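Local coordinates for uncharacterized protein (Paraburkholderia phytofirmans, PDB 5T11) that is a periplasmic lipoprotein that assembles into a dodecamer and, like its Pseudomonas relative PelC, probably guides Pel polysaccharide export across the outer membrane, at residues Ala27-Thr32 with Ser93-Glu98; Pro109-Thr114 with Ser139-Val144. The protein carries 1 engineered substitution. All blocks are in the same frame, centred on the assembly; numbering follows the deposited sequence.

Contact 1. Residues Ala27-Thr32 with Ser93-Glu98; sequences ANYTET and SGAVEE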
loop_
_atom_site.group_PDB
_atom_site.type_symbol
_atom_site.label_atom_id
_atom_site.label_comp_id
_atom_site.label_asym_id
_atom_site.label_seq_id
_atom_site.Cartn_x
_atom_site.Cartn_y
_atom_site.Cartn_z
ATOM N N ALA B 27 18.884 17.256 -25.365
ATOM C CA ALA B 27 18.860 17.011 -23.930
ATOM C C ALA B 27 17.450 16.646 -23.471
ATOM O O ALA B 27 16.445 17.073 -24.049
ATOM C CB ALA B 27 19.367 18.242 -23.171
ATOM N N ASN B 28 17.373 15.823 -22.435
ATOM C CA ASN B 28 16.083 15.371 -21.925
ATOM C C ASN B 28 15.898 15.970 -20.540
ATOM O O ASN B 28 16.550 15.541 -19.575
ATOM C CB ASN B 28 15.990 13.840 -21.901
ATOM C CG ASN B 28 14.592 13.346 -21.477
ATOM O OD1 ASN B 28 13.660 14.143 -21.302
ATOM N ND2 ASN B 28 14.449 12.034 -21.314
ATOM N N TYR B 29 15.026 16.972 -20.444
ATOM C CA TYR B 29 14.728 17.588 -19.158
ATOM C C TYR B 29 13.418 17.092 -18.568
ATOM O O TYR B 29 12.909 17.684 -17.616
ATOM C CB TYR B 29 14.724 19.110 -19.291
ATOM C CG TYR B 29 16.079 19.657 -19.699
ATOM C CD1 TYR B 29 17.256 19.047 -19.270
ATOM C CD2 TYR B 29 16.186 20.773 -20.535
ATOM C CE1 TYR B 29 18.501 19.543 -19.652
ATOM C CE2 TYR B 29 17.430 21.267 -20.916
ATOM C CZ TYR B 29 18.573 20.643 -20.474
ATOM O OH TYR B 29 19.796 21.129 -20.843
ATOM N N THR B 30 12.863 16.021 -19.112
ATOM C CA THR B 30 11.645 15.434 -18.591
ATOM C C THR B 30 11.982 14.158 -17.844
ATOM O O THR B 30 13.112 13.663 -17.860
ATOM C CB THR B 30 10.668 15.109 -19.723
ATOM O OG1 THR B 30 11.044 13.848 -20.311
ATOM C CG2 THR B 30 10.720 16.206 -20.801
ATOM N N GLU B 31 10.957 13.599 -17.230
ATOM C CA GLU B 31 11.044 12.313 -16.570
ATOM C C GLU B 31 10.546 11.186 -17.464
ATOM O O GLU B 31 10.338 10.079 -16.982
ATOM C CB GLU B 31 10.267 12.371 -15.255
ATOM C CG GLU B 31 10.934 13.332 -14.275
ATOM C CD GLU B 31 10.085 13.597 -13.046
ATOM O OE1 GLU B 31 9.009 14.219 -13.185
ATOM O OE2 GLU B 31 10.499 13.184 -11.942
ATOM N N THR B 32 10.355 11.442 -18.760
ATOM C CA THR B 32 10.063 10.369 -19.702
ATOM C C THR B 32 11.374 9.846 -20.270
ATOM O O THR B 32 12.065 10.590 -20.987
ATOM C CB THR B 32 9.154 10.860 -20.814
ATOM O OG1 THR B 32 7.968 11.409 -20.228
ATOM C CG2 THR B 32 8.763 9.699 -21.730
ATOM N N SER B 93 20.781 20.835 -32.581
ATOM C CA SER B 93 20.742 20.411 -31.195
ATOM C C SER B 93 19.489 21.006 -30.559
ATOM O O SER B 93 18.673 21.645 -31.232
ATOM C CB SER B 93 22.013 20.841 -30.452
ATOM O OG SER B 93 22.103 20.188 -29.198
ATOM N N GLY B 94 19.334 20.804 -29.259
ATOM C CA GLY B 94 18.194 21.368 -28.560
ATOM C C GLY B 94 17.941 20.628 -27.257
ATOM O O GLY B 94 18.835 19.977 -26.716
ATOM N N ALA B 95 16.704 20.750 -26.774
ATOM C CA ALA B 95 16.308 20.140 -25.512
ATOM C C ALA B 95 14.803 19.904 -25.488
ATOM O O ALA B 95 14.023 20.647 -26.103
ATOM C CB ALA B 95 16.709 21.009 -24.315
ATOM N N VAL B 96 14.407 18.871 -24.749
ATOM C CA VAL B 96 13.004 18.571 -24.498
ATOM C C VAL B 96 12.665 19.049 -23.085
ATOM O O VAL B 96 13.234 18.563 -22.098
ATOM C CB VAL B 96 12.717 17.074 -24.683
ATOM C CG1 VAL B 96 11.254 16.766 -24.418
ATOM C CG2 VAL B 96 13.126 16.635 -26.121
ATOM N N GLU B 97 11.765 20.032 -22.992
ATOM C CA GLU B 97 11.314 20.572 -21.711
ATOM C C GLU B 97 10.095 19.851 -21.162
ATOM O O GLU B 97 9.848 19.902 -19.949
ATOM C CB GLU B 97 10.986 22.073 -21.842
ATOM C CG GLU B 97 12.216 22.968 -22.081
ATOM C CD GLU B 97 12.657 22.996 -23.539
ATOM O OE1 GLU B 97 11.778 22.879 -24.428
ATOM O OE2 GLU B 97 13.880 23.120 -23.799
ATOM N N GLU B 98 9.328 19.180 -22.017
ATOM C CA GLU B 98 8.134 18.478 -21.569
ATOM C C GLU B 98 7.753 17.461 -22.629
ATOM O O GLU B 98 7.844 17.738 -23.832
ATOM C CB GLU B 98 6.977 19.454 -21.312
ATOM C CG GLU B 98 5.685 18.786 -20.898
ATOM C CD GLU B 98 4.728 19.740 -20.161
ATOM O OE1 GLU B 98 4.522 20.885 -20.642
ATOM O OE2 GLU B 98 4.178 19.333 -19.096
#
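Tyr29 and Val96 stay hydrogen-bonded although the strand ending at Asn28 has already given way to a turn: Tyr29 N reaches Val96 O over 2.9 Å, bent to 148° at the hydrogen. The phenol ring meanwhile leans back along the pair, obliquely, and brings CE2 to 3.5 Å from Ala95 CB; Ser38 of a neighbouring subunit also packs against this tyrosine. Before this point the pairing is regular and parallel. Ala27 is held on both its amide and its carbonyl, with Ala27 N donating to Gly94 O at 3.0 Å and Val96 N to Ala27 O at 2.8 Å. Ala27 and Ala95 set their methyl groups on the face of the sheet that the tyrosine ring joins, whereas Asn28 and Val96 occupy the other face.

Thr30 turns its methyl back to the partner strand, with CG2 3.7 Å from Val96 CG1 and 3.5 Å from Glu98 N. Its chi1 of 82° sets the methyl anti to the carbonyl carbon and leaves OG1 for the turn. There, two bonds grip Asn28 OD1: Thr30 OG1 donates in the carbonyl plane on a lone pair at 2.8 Å, while Thr30 N, completing an Asx turn, lies well above that plane. Thr32 N closes an ST turn on Thr30 OG1, and Asn28 ND2 donates to Thr32 O close to the amide plane. Both ends of the amide are thus used, which fixes its rotation and gives the strand exit a defined shape.

Helix 35-49 packs against Asn28, Thr30 and Val96 through Ala35 and Ala39. Beyond Val96 the chain turns a corner, where Glu97 and Glu98 both face Gly112 of strand 109-119 in a classic beta bulge.

Contact 2. Residues Pro109-Thr114 with Ser139-Val144; sequences PVVGVT and SGLSSV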
loop_
_atom_site.group_PDB
_atom_site.type_symbol
_atom_site.label_atom_id
_atom_site.label_comp_id
_atom_site.label_asym_id
_atom_site.label_seq_id
_atom_site.Cartn_x
_atom_site.Cartn_y
_atom_site.Cartn_z
ATOM N N PRO B 109 -1.802 14.697 -23.774
ATOM C CA PRO B 109 -0.364 14.809 -24.065
ATOM C C PRO B 109 0.084 16.259 -24.138
ATOM O O PRO B 109 -0.650 17.140 -24.588
ATOM C CB PRO B 109 -0.225 14.131 -25.438
ATOM C CG PRO B 109 -1.587 14.301 -26.086
ATOM C CD PRO B 109 -2.572 14.182 -24.923
ATOM N N VAL B 110 1.312 16.504 -23.686
ATOM C CA VAL B 110 1.909 17.834 -23.705
ATOM C C VAL B 110 3.376 17.703 -24.113
ATOM O O VAL B 110 4.085 16.808 -23.640
ATOM C CB VAL B 110 1.769 18.540 -22.334
ATOM C CG1 VAL B 110 0.306 18.873 -22.030
ATOM C CG2 VAL B 110 2.299 17.652 -21.237
ATOM N N VAL B 111 3.834 18.605 -24.984
ATOM C CA VAL B 111 5.193 18.572 -25.529
ATOM C C VAL B 111 5.781 19.978 -25.527
ATOM O O VAL B 111 5.128 20.933 -25.967
ATOM C CB VAL B 111 5.216 18.007 -26.965
ATOM C CG1 VAL B 111 6.641 18.036 -27.544
ATOM C CG2 VAL B 111 4.652 16.577 -26.990
ATOM N N GLY B 112 7.017 20.105 -25.041
ATOM C CA GLY B 112 7.773 21.345 -25.143
ATOM C C GLY B 112 9.192 21.049 -25.615
ATOM O O GLY B 112 9.831 20.141 -25.071
ATOM N N VAL B 113 9.682 21.771 -26.643
ATOM C CA VAL B 113 10.986 21.524 -27.260
ATOM C C VAL B 113 11.636 22.851 -27.638
ATOM O O VAL B 113 10.960 23.808 -28.030
ATOM C CB VAL B 113 10.896 20.636 -28.522
ATOM C CG1 VAL B 113 10.432 19.243 -28.177
ATOM C CG2 VAL B 113 9.974 21.272 -29.566
ATOM N N THR B 114 12.965 22.898 -27.530
ATOM C CA THR B 114 13.769 23.999 -28.045
ATOM C C THR B 114 14.821 23.422 -28.991
ATOM O O THR B 114 15.351 22.332 -28.747
ATOM C CB THR B 114 14.437 24.787 -26.903
ATOM O OG1 THR B 114 15.047 23.866 -25.990
ATOM C CG2 THR B 114 13.411 25.640 -26.135
ATOM N N SER B 139 -5.803 12.401 -27.867
ATOM C CA SER B 139 -4.664 12.408 -28.771
ATOM C C SER B 139 -3.495 11.592 -28.213
ATOM O O SER B 139 -3.419 11.279 -27.020
ATOM C CB SER B 139 -4.211 13.838 -29.069
ATOM O OG SER B 139 -4.384 14.692 -27.959
ATOM N N GLY B 140 -2.585 11.240 -29.116
ATOM C CA GLY B 140 -1.393 10.487 -28.774
ATOM C C GLY B 140 -0.212 11.415 -28.576
ATOM O O GLY B 140 -0.028 12.384 -29.320
ATOM N N LEU B 141 0.582 11.117 -27.546
ATOM C CA LEU B 141 1.793 11.892 -27.303
ATOM C C LEU B 141 2.682 11.930 -28.548
ATOM O O LEU B 141 3.132 13.002 -28.972
ATOM C CB LEU B 141 2.539 11.295 -26.110
ATOM C CG LEU B 141 3.879 11.902 -25.701
ATOM C CD1 LEU B 141 3.766 13.415 -25.556
ATOM C CD2 LEU B 141 4.338 11.277 -24.392
ATOM N N SER B 142 2.953 10.769 -29.154
ATOM C CA SER B 142 3.828 10.805 -30.325
ATOM C C SER B 142 3.192 11.565 -31.495
ATOM O O SER B 142 3.910 12.233 -32.242
ATOM C CB SER B 142 4.244 9.386 -30.742
ATOM O OG SER B 142 3.122 8.564 -31.043
ATOM N N SER B 143 1.867 11.492 -31.677
ATOM C CA SER B 143 1.240 12.314 -32.714
ATOM C C SER B 143 1.468 13.799 -32.447
ATOM O O SER B 143 1.827 14.559 -33.356
ATOM C CB SER B 143 -0.256 12.022 -32.809
ATOM O OG SER B 143 -0.501 10.796 -33.473
ATOM N N VAL B 144 1.269 14.233 -31.198
ATOM C CA VAL B 144 1.477 15.637 -30.867
ATOM C C VAL B 144 2.940 16.025 -31.068
ATOM O O VAL B 144 3.251 17.059 -31.668
ATOM C CB VAL B 144 0.998 15.930 -29.434
ATOM C CG1 VAL B 144 1.467 17.298 -29.002
ATOM C CG2 VAL B 144 -0.529 15.862 -29.367
#
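Pro109, the first residue of its strand, meets the start of helix 141-152 with one side of its ring. CB rests 3.5 Å from Leu141 CA, and CG reaches two partners, Ser139 OG at 3.4 Å and Val144 CG2 at 3.8 Å. The proline therefore spans the entry to the helix from Ser139, which precedes the N-cap residue Gly140, to Val144. Ser139 OG spends its hydrogen bond on Trp136 O and only packs against the proline ring.

Val110 directs its side chain away from the helix and offers only its backbone: Val110 O lies 3.9 Å from Leu141 CD1. With the alternation of the strand, Val111 faces the helix again. Its chi1 of 178° puts CG1 anti to the backbone N, and this sets CG2 anti to the carbonyl carbon, where it does the touching, entering between two helix residues, 3.6 Å from Leu141 CD1 and 3.8 Å from Val144 CG1. Val111 and Leu141 meet at a slant, while the side chains of Val111 and Val144 lie alongside one another, pointing opposite ways. In Leu141, chi1 of 177° swings CG anti to the backbone N, and chi2 of 51° then places CD1 against Val111 CG2. Val144 divides its methyls, giving CG1 to Val111 and CG2 to Pro109.

The first helical turn is closed by Val144 N bonding to Gly140 O at 2.9 Å. Of the amides near the helix start, Leu141 N meets Tyr101 OH and Ser142 N meets Glu98 OE1 of a neighbouring subunit, a carboxylate whose charge would probably be eased by the helix end. Between segments 109-114 and 139-144 themselves the contact is apolar and buried, so it rests on fit of shape, and the directed bonds of the helix start go to those outside partners.

In the fold
Contact 1 joins two neighbouring parallel strands within the mixed sheet and is only partly buried; contact 2 lays a helix start on that sheet and is buried. The first depends on backbone hydrogen bonds and a polar turn, the second on hydrocarbon packing. They meet where strands 90-99 and 109-119 run side by side: Glu97 OE2 lies 2.6 Å from Thr114 OG1, a probable hydrogen bond, and Glu98 O is 2.8 Å from Gly112 N. Both also take part in subunit interfaces: the Glu98 carboxylate of contact 1 reaches the helix start of contact 2 in a neighbouring subunit, with Tyr101 of that subunit as its other partner.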